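Local structure of L544 (Acanthamoeba polyphaga mimivirus, 4AMQ) at residues K242-L251 / N353-F364. The protein is a virion-associated protein thought to act as a nucleotidyl transferase, with a manganese-binding domain beside a helical one, and may serve transcription-coupled DNA repair. Numbering follows the deposited sequence.
Sequences KEYYFMLFPL and NKSVNKQSKKYF
Asn357 reaches from helix 334-368 to the backbone just ahead of helix 248-254, where its OD1 accepts the N-H of Tyr245 at 3.0 Å, with an N-H...O angle of 158°. The donor lies in the amide plane, on a lone pair of the oxygen. A short, flat asparagine suits this place: its carboxamide fits against the inverse gamma turn centred on Glu243 and meets a peptide N-H in the turn of Tyr245 to Leu248. Ser360, one turn further along the helix, gives its hydroxyl to Val356 O at 2.7 Å, so this buried polar atom is satisfied within its own helix; the same OG sits at the edge of the Tyr245 ring. Val356 CG2 lies over one face of that ring, 3.9 Å from its centroid, a CH-pi contact; the phenol's far end bonds to Ile269 O. The Tyr244 ring packs instead against Lys361 and Phe364. Lys361, extended until it bends at its last torsion (chi4 56°), runs alongside the phenol; its methylenes cover a ring face while NZ makes a weak hydrogen bond to Tyr244 OH. One turn beyond Ser360, Phe364 has CG anti to its backbone N (chi1 175°), which carries its ring among Tyr244, Met247 and Leu251. The flat ring offers a face to a flexible thioether: Met247 CE rests over it, 3.4 Å from Phe364 CZ, with the sulfur farther above in a Met-aromatic contact, while Leu251 CD1 comes within 3.6 Å of Phe364 CD1. One well-formed hydrogen bond and one weak one thus orient the turn against the long helix, and aromatic and aliphatic surfaces supply most of the remaining contact, joining two parts of the helical domain.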
loop_
_atom_site.group_PDB
_atom_site.type_symbol
_atom_site.label_atom_id
_atom_site.label_comp_id
_atom_site.label_asym_id
_atom_site.label_seq_id
_atom_site.Cartn_x
_atom_site.Cartn_y
_atom_site.Cartn_z
ATOM N N LYS A 242 -19.876 -7.169 0.992
ATOM C CA LYS A 242 -20.408 -7.094 -0.365
ATOM C C LYS A 242 -19.586 -6.148 -1.245
ATOM O O LYS A 242 -20.130 -5.453 -2.105
ATOM C CB LYS A 242 -21.884 -6.681 -0.348
ATOM C CG LYS A 242 -22.813 -7.749 0.221
ATOM C CD LYS A 242 -24.027 -7.129 0.897
ATOM C CE LYS A 242 -24.511 -7.978 2.068
ATOM N NZ LYS A 242 -25.606 -8.905 1.697
ATOM N N GLU A 243 -18.274 -6.120 -1.018
ATOM C CA GLU A 243 -17.360 -5.376 -1.879
ATOM C C GLU A 243 -17.143 -6.172 -3.162
ATOM O O GLU A 243 -16.124 -6.846 -3.322
ATOM C CB GLU A 243 -16.018 -5.145 -1.178
ATOM C CG GLU A 243 -16.090 -4.284 0.074
ATOM C CD GLU A 243 -16.436 -5.076 1.318
ATOM O OE1 GLU A 243 -16.545 -6.317 1.228
ATOM O OE2 GLU A 243 -16.596 -4.455 2.392
ATOM N N TYR A 244 -18.105 -6.083 -4.073
ATOM C CA TYR A 244 -18.168 -6.974 -5.229
ATOM C C TYR A 244 -16.993 -6.859 -6.197
ATOM O O TYR A 244 -16.667 -7.816 -6.895
ATOM C CB TYR A 244 -19.496 -6.790 -5.965
ATOM C CG TYR A 244 -20.691 -7.195 -5.130
ATOM C CD1 TYR A 244 -20.754 -8.452 -4.540
ATOM C CD2 TYR A 244 -21.743 -6.312 -4.907
ATOM C CE1 TYR A 244 -21.838 -8.826 -3.767
ATOM C CE2 TYR A 244 -22.831 -6.676 -4.134
ATOM C CZ TYR A 244 -22.874 -7.935 -3.567
ATOM O OH TYR A 244 -23.954 -8.302 -2.797
ATOM N N TYR A 245 -16.361 -5.691 -6.244
ATOM C CA TYR A 245 -15.193 -5.512 -7.095
ATOM C C TYR A 245 -13.996 -6.286 -6.550
ATOM O O TYR A 245 -13.293 -6.971 -7.293
ATOM C CB TYR A 245 -14.835 -4.035 -7.226
ATOM C CG TYR A 245 -13.551 -3.803 -7.982
ATOM C CD1 TYR A 245 -13.461 -4.093 -9.335
ATOM C CD2 TYR A 245 -12.426 -3.298 -7.343
ATOM C CE1 TYR A 245 -12.295 -3.888 -10.031
ATOM C CE2 TYR A 245 -11.248 -3.084 -8.036
ATOM C CZ TYR A 245 -11.191 -3.379 -9.379
ATOM O OH TYR A 245 -10.027 -3.169 -10.080
ATOM N N PHE A 246 -13.772 -6.174 -5.247
ATOM C CA PHE A 246 -12.641 -6.841 -4.619
ATOM C C PHE A 246 -12.881 -8.340 -4.439
ATOM O O PHE A 246 -11.937 -9.113 -4.274
ATOM C CB PHE A 246 -12.287 -6.159 -3.296
ATOM C CG PHE A 246 -11.772 -4.755 -3.469
ATOM C CD1 PHE A 246 -10.444 -4.527 -3.794
ATOM C CD2 PHE A 246 -12.619 -3.666 -3.329
ATOM C CE1 PHE A 246 -9.966 -3.238 -3.966
ATOM C CE2 PHE A 246 -12.147 -2.377 -3.501
ATOM C CZ PHE A 246 -10.818 -2.163 -3.817
ATOM N N MET A 247 -14.144 -8.747 -4.494
ATOM C CA MET A 247 -14.495 -10.159 -4.415
ATOM C C MET A 247 -14.222 -10.871 -5.738
ATOM O O MET A 247 -14.276 -12.096 -5.812
ATOM C CB MET A 247 -15.957 -10.327 -4.000
ATOM C CG MET A 247 -16.253 -9.802 -2.600
ATOM S SD MET A 247 -17.996 -9.426 -2.319
ATOM C CE MET A 247 -18.711 -11.070 -2.340
ATOM N N LEU A 248 -13.929 -10.098 -6.781
ATOM C CA LEU A 248 -13.520 -10.668 -8.059
ATOM C C LEU A 248 -12.099 -11.218 -7.978
ATOM O O LEU A 248 -11.734 -12.120 -8.729
ATOM C CB LEU A 248 -13.595 -9.622 -9.176
ATOM C CG LEU A 248 -14.969 -9.106 -9.608
ATOM C CD1 LEU A 248 -14.805 -7.998 -10.636
ATOM C CD2 LEU A 248 -15.831 -10.228 -10.164
ATOM N N PHE A 249 -11.301 -10.660 -7.069
ATOM C CA PHE A 249 -9.906 -11.064 -6.905
ATOM C C PHE A 249 -9.763 -12.521 -6.444
ATOM O O PHE A 249 -8.915 -13.251 -6.958
ATOM C CB PHE A 249 -9.170 -10.119 -5.945
ATOM C CG PHE A 249 -8.896 -8.754 -6.522
ATOM C CD1 PHE A 249 -9.936 -7.902 -6.858
ATOM C CD2 PHE A 249 -7.593 -8.326 -6.734
ATOM C CE1 PHE A 249 -9.680 -6.646 -7.392
ATOM C CE2 PHE A 249 -7.333 -7.074 -7.266
ATOM C CZ PHE A 249 -8.378 -6.233 -7.593
ATOM N N PRO A 250 -10.576 -12.947 -5.466
ATOM C CA PRO A 250 -10.567 -14.381 -5.140
ATOM C C PRO A 250 -11.001 -15.224 -6.340
ATOM O O PRO A 250 -10.441 -16.296 -6.573
ATOM C CB PRO A 250 -11.600 -14.492 -4.015
ATOM C CG PRO A 250 -11.609 -13.139 -3.381
ATOM C CD PRO A 250 -11.381 -12.168 -4.509
ATOM N N LEU A 251 -11.977 -14.736 -7.100
ATOM C CA LEU A 251 -12.445 -15.457 -8.280
ATOM C C LEU A 251 -11.340 -15.590 -9.322
ATOM O O LEU A 251 -11.187 -16.639 -9.941
ATOM C CB LEU A 251 -13.668 -14.772 -8.894
ATOM C CG LEU A 251 -14.916 -14.656 -8.018
ATOM C CD1 LEU A 251 -16.073 -14.083 -8.822
ATOM C CD2 LEU A 251 -15.290 -16.008 -7.427
ATOM N N ASN A 353 -15.322 3.448 -4.009
ATOM C CA ASN A 353 -15.582 2.078 -3.603
ATOM C C ASN A 353 -17.025 1.683 -3.854
ATOM O O ASN A 353 -17.303 0.645 -4.456
ATOM C CB ASN A 353 -15.246 1.883 -2.128
ATOM C CG ASN A 353 -13.794 1.532 -1.911
ATOM O OD1 ASN A 353 -13.384 0.394 -2.139
ATOM N ND2 ASN A 353 -13.006 2.505 -1.470
ATOM N N LYS A 354 -17.943 2.514 -3.378
ATOM C CA LYS A 354 -19.362 2.257 -3.554
ATOM C C LYS A 354 -19.680 2.045 -5.028
ATOM O O LYS A 354 -20.354 1.083 -5.395
ATOM C CB LYS A 354 -20.186 3.421 -2.999
ATOM C CG LYS A 354 -21.690 3.236 -3.123
ATOM C CD LYS A 354 -22.436 4.416 -2.524
ATOM C CE LYS A 354 -22.040 4.622 -1.072
ATOM N NZ LYS A 354 -22.233 3.382 -0.269
ATOM N N SER A 355 -19.181 2.945 -5.872
ATOM C CA SER A 355 -19.472 2.894 -7.299
ATOM C C SER A 355 -18.929 1.637 -7.981
ATOM O O SER A 355 -19.656 0.955 -8.701
ATOM C CB SER A 355 -18.940 4.145 -8.001
ATOM O OG SER A 355 -19.255 4.126 -9.384
ATOM N N VAL A 356 -17.654 1.329 -7.759
ATOM C CA VAL A 356 -17.035 0.199 -8.440
ATOM C C VAL A 356 -17.646 -1.129 -7.987
ATOM O O VAL A 356 -17.816 -2.049 -8.783
ATOM C CB VAL A 356 -15.498 0.184 -8.275
ATOM C CG1 VAL A 356 -15.101 -0.282 -6.878
ATOM C CG2 VAL A 356 -14.863 -0.698 -9.337
ATOM N N ASN A 357 -17.981 -1.216 -6.705
ATOM C CA ASN A 357 -18.642 -2.397 -6.167
ATOM C C ASN A 357 -20.012 -2.623 -6.801
ATOM O O ASN A 357 -20.388 -3.757 -7.100
ATOM C CB ASN A 357 -18.769 -2.289 -4.646
ATOM C CG ASN A 357 -17.448 -2.504 -3.939
ATOM O OD1 ASN A 357 -16.620 -3.296 -4.387
ATOM N ND2 ASN A 357 -17.240 -1.800 -2.832
ATOM N N LYS A 358 -20.746 -1.534 -7.008
ATOM C CA LYS A 358 -22.067 -1.598 -7.624
ATOM C C LYS A 358 -21.979 -2.096 -9.061
ATOM O O LYS A 358 -22.737 -2.974 -9.470
ATOM C CB LYS A 358 -22.736 -0.222 -7.599
ATOM C CG LYS A 358 -24.152 -0.214 -8.156
ATOM C CD LYS A 358 -24.577 1.185 -8.577
ATOM C CE LYS A 358 -26.065 1.234 -8.892
ATOM N NZ LYS A 358 -26.476 0.150 -9.828
ATOM N N GLN A 359 -21.051 -1.529 -9.824
ATOM C CA GLN A 359 -20.876 -1.899 -11.222
ATOM C C GLN A 359 -20.248 -3.281 -11.369
ATOM O O GLN A 359 -20.176 -3.822 -12.473
ATOM C CB GLN A 359 -20.002 -0.872 -11.944
ATOM C CG GLN A 359 -20.568 0.539 -11.970
ATOM C CD GLN A 359 -19.613 1.524 -12.608
ATOM O OE1 GLN A 359 -19.336 1.456 -13.807
ATOM N NE2 GLN A 359 -19.087 2.440 -11.804
ATOM N N SER A 360 -19.789 -3.845 -10.255
ATOM C CA SER A 360 -19.077 -5.121 -10.285
ATOM C C SER A 360 -19.954 -6.307 -9.884
ATOM O O SER A 360 -19.627 -7.451 -10.185
ATOM C CB SER A 360 -17.844 -5.070 -9.380
ATOM O OG SER A 360 -16.808 -4.309 -9.969
ATOM N N LYS A 361 -21.065 -6.026 -9.209
ATOM C CA LYS A 361 -21.898 -7.071 -8.620
ATOM C C LYS A 361 -22.310 -8.152 -9.610
ATOM O O LYS A 361 -22.341 -9.334 -9.265
ATOM C CB LYS A 361 -23.140 -6.464 -7.961
ATOM C CG LYS A 361 -24.108 -7.495 -7.392
ATOM C CD LYS A 361 -25.254 -6.837 -6.634
ATOM C CE LYS A 361 -26.313 -7.859 -6.248
ATOM N NZ LYS A 361 -25.761 -8.995 -5.452
ATOM N N LYS A 362 -22.623 -7.742 -10.835
ATOM C CA LYS A 362 -23.098 -8.667 -11.857
ATOM C C LYS A 362 -21.991 -9.576 -12.371
ATOM O O LYS A 362 -22.227 -10.751 -12.661
ATOM C CB LYS A 362 -23.723 -7.899 -13.018
ATOM C CG LYS A 362 -22.942 -6.661 -13.408
ATOM C CD LYS A 362 -23.506 -6.008 -14.661
ATOM C CE LYS A 362 -23.276 -6.874 -15.882
ATOM N NZ LYS A 362 -23.515 -6.130 -17.150
ATOM N N TYR A 363 -20.782 -9.034 -12.494
ATOM C CA TYR A 363 -19.652 -9.847 -12.919
ATOM C C TYR A 363 -19.279 -10.843 -11.834
ATOM O O TYR A 363 -18.797 -11.938 -12.122
ATOM C CB TYR A 363 -18.459 -8.973 -13.289
ATOM C CG TYR A 363 -18.770 -8.041 -14.427
ATOM C CD1 TYR A 363 -18.672 -8.468 -15.742
ATOM C CD2 TYR A 363 -19.186 -6.736 -14.189
ATOM C CE1 TYR A 363 -18.967 -7.625 -16.790
ATOM C CE2 TYR A 363 -19.486 -5.885 -15.231
ATOM C CZ TYR A 363 -19.374 -6.335 -16.530
ATOM O OH TYR A 363 -19.669 -5.497 -17.580
ATOM N N PHE A 364 -19.503 -10.461 -10.583
ATOM C CA PHE A 364 -19.301 -11.382 -9.483
ATOM C C PHE A 364 -20.310 -12.522 -9.567
ATOM O O PHE A 364 -19.931 -13.690 -9.665
ATOM C CB PHE A 364 -19.430 -10.672 -8.138
ATOM C CG PHE A 364 -19.343 -11.603 -6.965
ATOM C CD1 PHE A 364 -18.127 -12.147 -6.587
ATOM C CD2 PHE A 364 -20.479 -11.950 -6.254
ATOM C CE1 PHE A 364 -18.043 -13.013 -5.514
ATOM C CE2 PHE A 364 -20.401 -12.815 -5.178
ATOM C CZ PHE A 364 -19.182 -13.347 -4.809
#